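Local coordinates for protein botulinum neurotoxin type G (Clostridium botulinum, PDB 3MPP) that attaches the toxin to the surface of its host cell through its receptor-binding domain, as a step toward delivering its light-chain protease into the cytosol, at residues L404-E409 / K413-C418; K353-K358 / Q364-K369. The protein carries 4 engineered substitutions. All blocks are in the same frame, centred on the assembly; numbering follows the deposited sequence.

Contact 1 of 2, residues L404-E409 / K413-C418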
# COMPACT_ATOMS: atom_id res chain seq x y z
N LEU A 404 -14.62 21.51 -1.52
CA LEU A 404 -14.06 22.37 -0.49
C LEU A 404 -15.11 22.85 0.51
O LEU A 404 -14.77 23.49 1.51
CB LEU A 404 -13.36 23.59 -1.11
CG LEU A 404 -12.11 23.23 -1.94
CD1 LEU A 404 -11.38 24.48 -2.30
CD2 LEU A 404 -11.21 22.32 -1.13
N ARG A 405 -16.38 22.56 0.23
CA ARG A 405 -17.45 22.97 1.14
C ARG A 405 -17.38 22.26 2.49
O ARG A 405 -17.23 21.04 2.56
CB ARG A 405 -18.82 22.79 0.49
CG ARG A 405 -19.00 23.70 -0.73
CD ARG A 405 -20.42 23.71 -1.25
NE ARG A 405 -21.39 24.18 -0.26
CZ ARG A 405 -22.68 24.32 -0.52
NH1 ARG A 405 -23.12 24.03 -1.74
NH2 ARG A 405 -23.53 24.73 0.41
N ARG A 406 -17.49 23.05 3.55
CA ARG A 406 -17.47 22.53 4.91
C ARG A 406 -18.91 22.23 5.29
O ARG A 406 -19.49 22.90 6.13
CB ARG A 406 -16.87 23.57 5.86
CG ARG A 406 -15.49 24.09 5.46
CD ARG A 406 -14.65 23.06 4.71
NE ARG A 406 -14.58 21.77 5.39
CZ ARG A 406 -14.17 20.64 4.81
NH1 ARG A 406 -13.79 20.64 3.54
NH2 ARG A 406 -14.14 19.52 5.51
N ILE A 407 -19.47 21.22 4.63
CA ILE A 407 -20.86 20.84 4.80
C ILE A 407 -21.17 20.42 6.24
O ILE A 407 -22.21 20.76 6.79
CB ILE A 407 -21.22 19.71 3.81
CG1 ILE A 407 -20.94 20.18 2.37
CG2 ILE A 407 -22.67 19.28 3.97
CD1 ILE A 407 -20.68 19.05 1.41
N SER A 408 -20.24 19.67 6.83
CA SER A 408 -20.34 19.27 8.22
C SER A 408 -18.93 18.86 8.63
O SER A 408 -18.07 18.69 7.78
CB SER A 408 -21.28 18.08 8.36
OG SER A 408 -20.88 17.03 7.51
N GLU A 409 -18.70 18.71 9.93
CA GLU A 409 -17.36 18.35 10.41
C GLU A 409 -16.88 16.97 9.93
O GLU A 409 -15.68 16.74 9.85
CB GLU A 409 -17.28 18.45 11.95
CG GLU A 409 -17.26 19.89 12.50
CD GLU A 409 -18.64 20.51 12.69
OE1 GLU A 409 -19.60 20.07 12.01
OE2 GLU A 409 -18.78 21.44 13.52
N LYS A 413 -15.47 12.09 5.49
CA LYS A 413 -15.64 10.64 5.58
C LYS A 413 -16.69 10.14 4.60
O LYS A 413 -16.73 8.95 4.28
CB LYS A 413 -16.00 10.24 7.02
CG LYS A 413 -14.86 10.48 8.00
CD LYS A 413 -15.32 10.36 9.44
CE LYS A 413 -14.17 10.64 10.40
NZ LYS A 413 -13.46 11.90 10.02
N LEU A 414 -17.53 11.06 4.13
CA LEU A 414 -18.69 10.75 3.30
C LEU A 414 -18.49 11.07 1.81
O LEU A 414 -19.08 10.43 0.95
CB LEU A 414 -19.89 11.58 3.78
CG LEU A 414 -20.26 11.52 5.26
CD1 LEU A 414 -21.37 12.53 5.58
CD2 LEU A 414 -20.69 10.11 5.64
N ARG A 415 -17.70 12.11 1.54
CA ARG A 415 -17.53 12.66 0.19
C ARG A 415 -16.15 12.27 -0.33
O ARG A 415 -15.15 12.94 -0.05
CB ARG A 415 -17.71 14.19 0.24
CG ARG A 415 -17.46 14.96 -1.07
CD ARG A 415 -17.45 16.49 -0.83
NE ARG A 415 -16.35 16.88 0.07
CZ ARG A 415 -16.33 17.98 0.81
NH1 ARG A 415 -17.36 18.82 0.78
NH2 ARG A 415 -15.30 18.25 1.60
N LEU A 416 -16.09 11.18 -1.08
CA LEU A 416 -14.82 10.52 -1.39
C LEU A 416 -14.39 10.69 -2.85
O LEU A 416 -13.30 10.27 -3.21
CB LEU A 416 -14.90 9.02 -1.05
CG LEU A 416 -15.30 8.67 0.39
CD1 LEU A 416 -15.45 7.15 0.58
CD2 LEU A 416 -14.31 9.27 1.40
N GLY A 417 -15.24 11.31 -3.66
CA GLY A 417 -14.93 11.51 -5.08
C GLY A 417 -13.70 12.37 -5.42
O GLY A 417 -13.26 12.40 -6.57
N CYS A 418 -13.18 13.10 -4.44
CA CYS A 418 -11.98 13.91 -4.68
C CYS A 418 -10.75 13.21 -4.13
O CYS A 418 -9.70 13.84 -4.01
CB CYS A 418 -12.10 15.29 -4.01
SG CYS A 418 -12.62 15.23 -2.27
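R415 reaches across to the main chain of R405 and joins the 404-409 loop to the chain running out of the short helix 411-414. The hydrogen bond runs from R415 NH1 to R405 O over 2.8 Å. It is nearly straight at the hydrogen (172°) and meets the oxygen in the carbonyl plane, on a lone pair, at a C=O...N angle of 137°. The acceptor lies almost in the guanidinium plane, so the carbonyl is met by the edge of the group. The R415 chain runs out extended from the backbone and turns at chi3, which sets that edge against the loop. The same R405 O also takes a weak bond from I407 N, at 3.1 Å, around the inverse gamma turn centred on R406.

The van der Waals contact is a single methyl. The CB of I407 is directed toward the other segment, and its CD1 comes to 3.4 Å from R415 NH1, approaching the guanidinium obliquely. Both I407 and R415 also touch W402, the proposed ganglioside-binding residue, which places this contact beside that site.

Charge is the third element. R406 NH1 and R415 NH2, both donors, stand 3.4 Å apart without bonding, the two guanidinium planes being turned 73° against each other. The R406 chain, bent at chi2 and chi3, curls back to bring its tip there although its CB points away. N412 OD1 accepts a weak hydrogen bond from the NH2 of each arginine.

Two positive groups thus share one neutral amide oxygen, which probably offsets only part of their repulsion, while R415, buried although most of the loop is exposed, ties that loop down through one well-aligned bond to a backbone carbonyl.

Contact 2 of 2, residues K353-K358 / Q364-K369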
# COMPACT_ATOMS: atom_id res chain seq x y z
N LYS A 353 -2.14 17.17 -2.37
CA LYS A 353 -2.35 17.41 -0.96
C LYS A 353 -2.79 16.12 -0.26
O LYS A 353 -3.17 15.15 -0.90
CB LYS A 353 -3.42 18.48 -0.76
CG LYS A 353 -3.23 19.76 -1.54
CD LYS A 353 -2.18 20.67 -0.92
CE LYS A 353 -2.63 21.24 0.40
NZ LYS A 353 -1.87 22.49 0.68
N LYS A 354 -2.73 16.14 1.07
CA LYS A 354 -3.33 15.08 1.87
C LYS A 354 -4.04 15.72 3.06
O LYS A 354 -3.47 15.84 4.15
CB LYS A 354 -2.27 14.09 2.35
CG LYS A 354 -2.81 12.69 2.52
CD LYS A 354 -1.94 11.85 3.43
CE LYS A 354 -0.58 11.60 2.84
NZ LYS A 354 0.12 10.54 3.62
N TYR A 355 -5.27 16.15 2.85
CA TYR A 355 -6.01 16.91 3.86
C TYR A 355 -6.55 16.08 5.03
O TYR A 355 -6.88 16.64 6.09
CB TYR A 355 -7.20 17.63 3.20
CG TYR A 355 -6.81 18.77 2.31
CD1 TYR A 355 -6.19 19.91 2.82
CD2 TYR A 355 -7.10 18.73 0.95
CE1 TYR A 355 -5.86 20.96 1.99
CE2 TYR A 355 -6.78 19.78 0.13
CZ TYR A 355 -6.16 20.88 0.65
OH TYR A 355 -5.85 21.90 -0.20
N TYR A 356 -6.67 14.77 4.85
CA TYR A 356 -7.30 13.93 5.86
C TYR A 356 -7.06 12.48 5.49
O TYR A 356 -6.43 12.20 4.48
CB TYR A 356 -8.80 14.22 5.93
CG TYR A 356 -9.39 14.37 4.54
CD1 TYR A 356 -9.59 13.26 3.75
CD2 TYR A 356 -9.72 15.62 4.02
CE1 TYR A 356 -10.11 13.37 2.46
CE2 TYR A 356 -10.24 15.75 2.72
CZ TYR A 356 -10.42 14.61 1.96
OH TYR A 356 -10.93 14.70 0.68
N GLU A 357 -7.59 11.56 6.30
CA GLU A 357 -7.28 10.13 6.19
C GLU A 357 -5.80 9.89 5.90
O GLU A 357 -5.43 9.17 4.98
CB GLU A 357 -8.20 9.40 5.19
CG GLU A 357 -8.13 9.86 3.73
CD GLU A 357 -9.03 9.05 2.80
OE1 GLU A 357 -9.54 7.98 3.22
OE2 GLU A 357 -9.24 9.47 1.65
N LYS A 358 -4.95 10.49 6.74
CA LYS A 358 -3.52 10.60 6.45
C LYS A 358 -2.71 9.30 6.53
O LYS A 358 -1.55 9.27 6.13
CB LYS A 358 -2.90 11.69 7.33
CG LYS A 358 -3.37 13.09 6.95
CD LYS A 358 -2.94 14.14 7.98
CE LYS A 358 -3.49 15.51 7.62
NZ LYS A 358 -2.77 16.62 8.32
N GLN A 364 -5.41 14.37 -2.64
CA GLN A 364 -6.33 15.27 -3.33
C GLN A 364 -5.53 16.16 -4.27
O GLN A 364 -4.33 16.36 -4.05
CB GLN A 364 -7.07 16.16 -2.32
CG GLN A 364 -7.94 15.39 -1.31
CD GLN A 364 -7.14 14.76 -0.17
OE1 GLN A 364 -6.21 15.37 0.37
NE2 GLN A 364 -7.52 13.54 0.20
N ILE A 365 -6.17 16.68 -5.31
CA ILE A 365 -5.47 17.56 -6.25
C ILE A 365 -6.18 18.90 -6.30
O ILE A 365 -7.35 18.97 -6.66
CB ILE A 365 -5.40 16.94 -7.66
CG1 ILE A 365 -4.80 15.54 -7.59
CG2 ILE A 365 -4.58 17.85 -8.61
CD1 ILE A 365 -5.28 14.58 -8.66
N LEU A 366 -5.45 19.95 -5.92
CA LEU A 366 -5.96 21.30 -5.79
C LEU A 366 -5.44 22.18 -6.93
O LEU A 366 -4.34 21.97 -7.42
CB LEU A 366 -5.51 21.87 -4.43
CG LEU A 366 -5.63 23.37 -4.16
CD1 LEU A 366 -7.08 23.81 -4.07
CD2 LEU A 366 -4.88 23.78 -2.88
N CYS A 367 -6.24 23.15 -7.35
CA CYS A 367 -5.74 24.21 -8.22
C CYS A 367 -6.15 25.57 -7.66
O CYS A 367 -7.33 25.82 -7.40
CB CYS A 367 -6.26 24.06 -9.65
SG CYS A 367 -5.53 25.24 -10.82
N GLU A 368 -5.16 26.44 -7.47
CA GLU A 368 -5.36 27.78 -6.95
C GLU A 368 -4.51 28.77 -7.75
O GLU A 368 -3.41 28.43 -8.16
CB GLU A 368 -4.94 27.87 -5.48
CG GLU A 368 -5.88 27.23 -4.48
CD GLU A 368 -5.47 27.55 -3.05
OE1 GLU A 368 -4.28 27.84 -2.81
OE2 GLU A 368 -6.35 27.50 -2.15
N LYS A 369 -5.01 29.98 -7.96
CA LYS A 369 -4.22 31.01 -8.66
C LYS A 369 -4.69 32.43 -8.38
O LYS A 369 -5.42 33.02 -9.18
CB LYS A 369 -4.23 30.76 -10.18
CG LYS A 369 -3.30 31.68 -10.99
CD LYS A 369 -3.62 31.58 -12.49
CE LYS A 369 -2.54 32.20 -13.36
NZ LYS A 369 -2.37 33.66 -13.12
O HOH W 1 -5.98 11.98 1.96
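Q364 sets its amide with OE1 at Y355 N and NE2 at the Y356 ring, a bend at chi2 turning the side chain back along the loop. OE1 accepts a hydrogen bond from Y355 N at 2.8 Å, the donor tilted 29° from the carbonyl plane. On the other branch, NE2 lies 3.4 Å from Y356 CE1, the amide and ring planes 37° apart. A water bridges NE2 to Y356 O, and N419 OD1 accepts from both NE2 and Y356 OH.

The Y355 ring is inclined 32° to the same amide. K353 CB lies over one face of the Y355 ring, toward the rim, and Y355 OH comes to 3.4 Å from L366 CD2, the two side chains crossing at about a right angle.

K353 and Q364 form an antiparallel hydrogen-bonded pair through K353 N to Q364 O and Q364 N to K353 O, both 2.9 Å. The pair stands at the loop end of the beta hairpin made by consecutive strands 346-353 and 364-368 of the beta-trefoil subdomain.

Beyond this one bridge, the side-chain amide supplies the next bond to the loop: its oxygen takes a loop N-H, its nitrogen has a water and N419 as acceptors, and these bonds should fix its rotation.

Both contacts belong to the C-terminal receptor-binding subdomain, with centres about 12 Å apart, and follow one another along the chain. Contact 2 is partly buried and rests on a strand pair of the sheet; contact 1 lies at the surface, between a loop and a helix end, with no strand pairing. In each a long polar side chain binds a main-chain atom, but in opposite senses: a charged donor in contact 1, a neutral amide accepting in contact 2. They touch through C418, whose SG is 3.4 Å from Y356 OH. W402 packs directly on contact 1, whereas the Y356 side chain lies about 10 Å from that of W402.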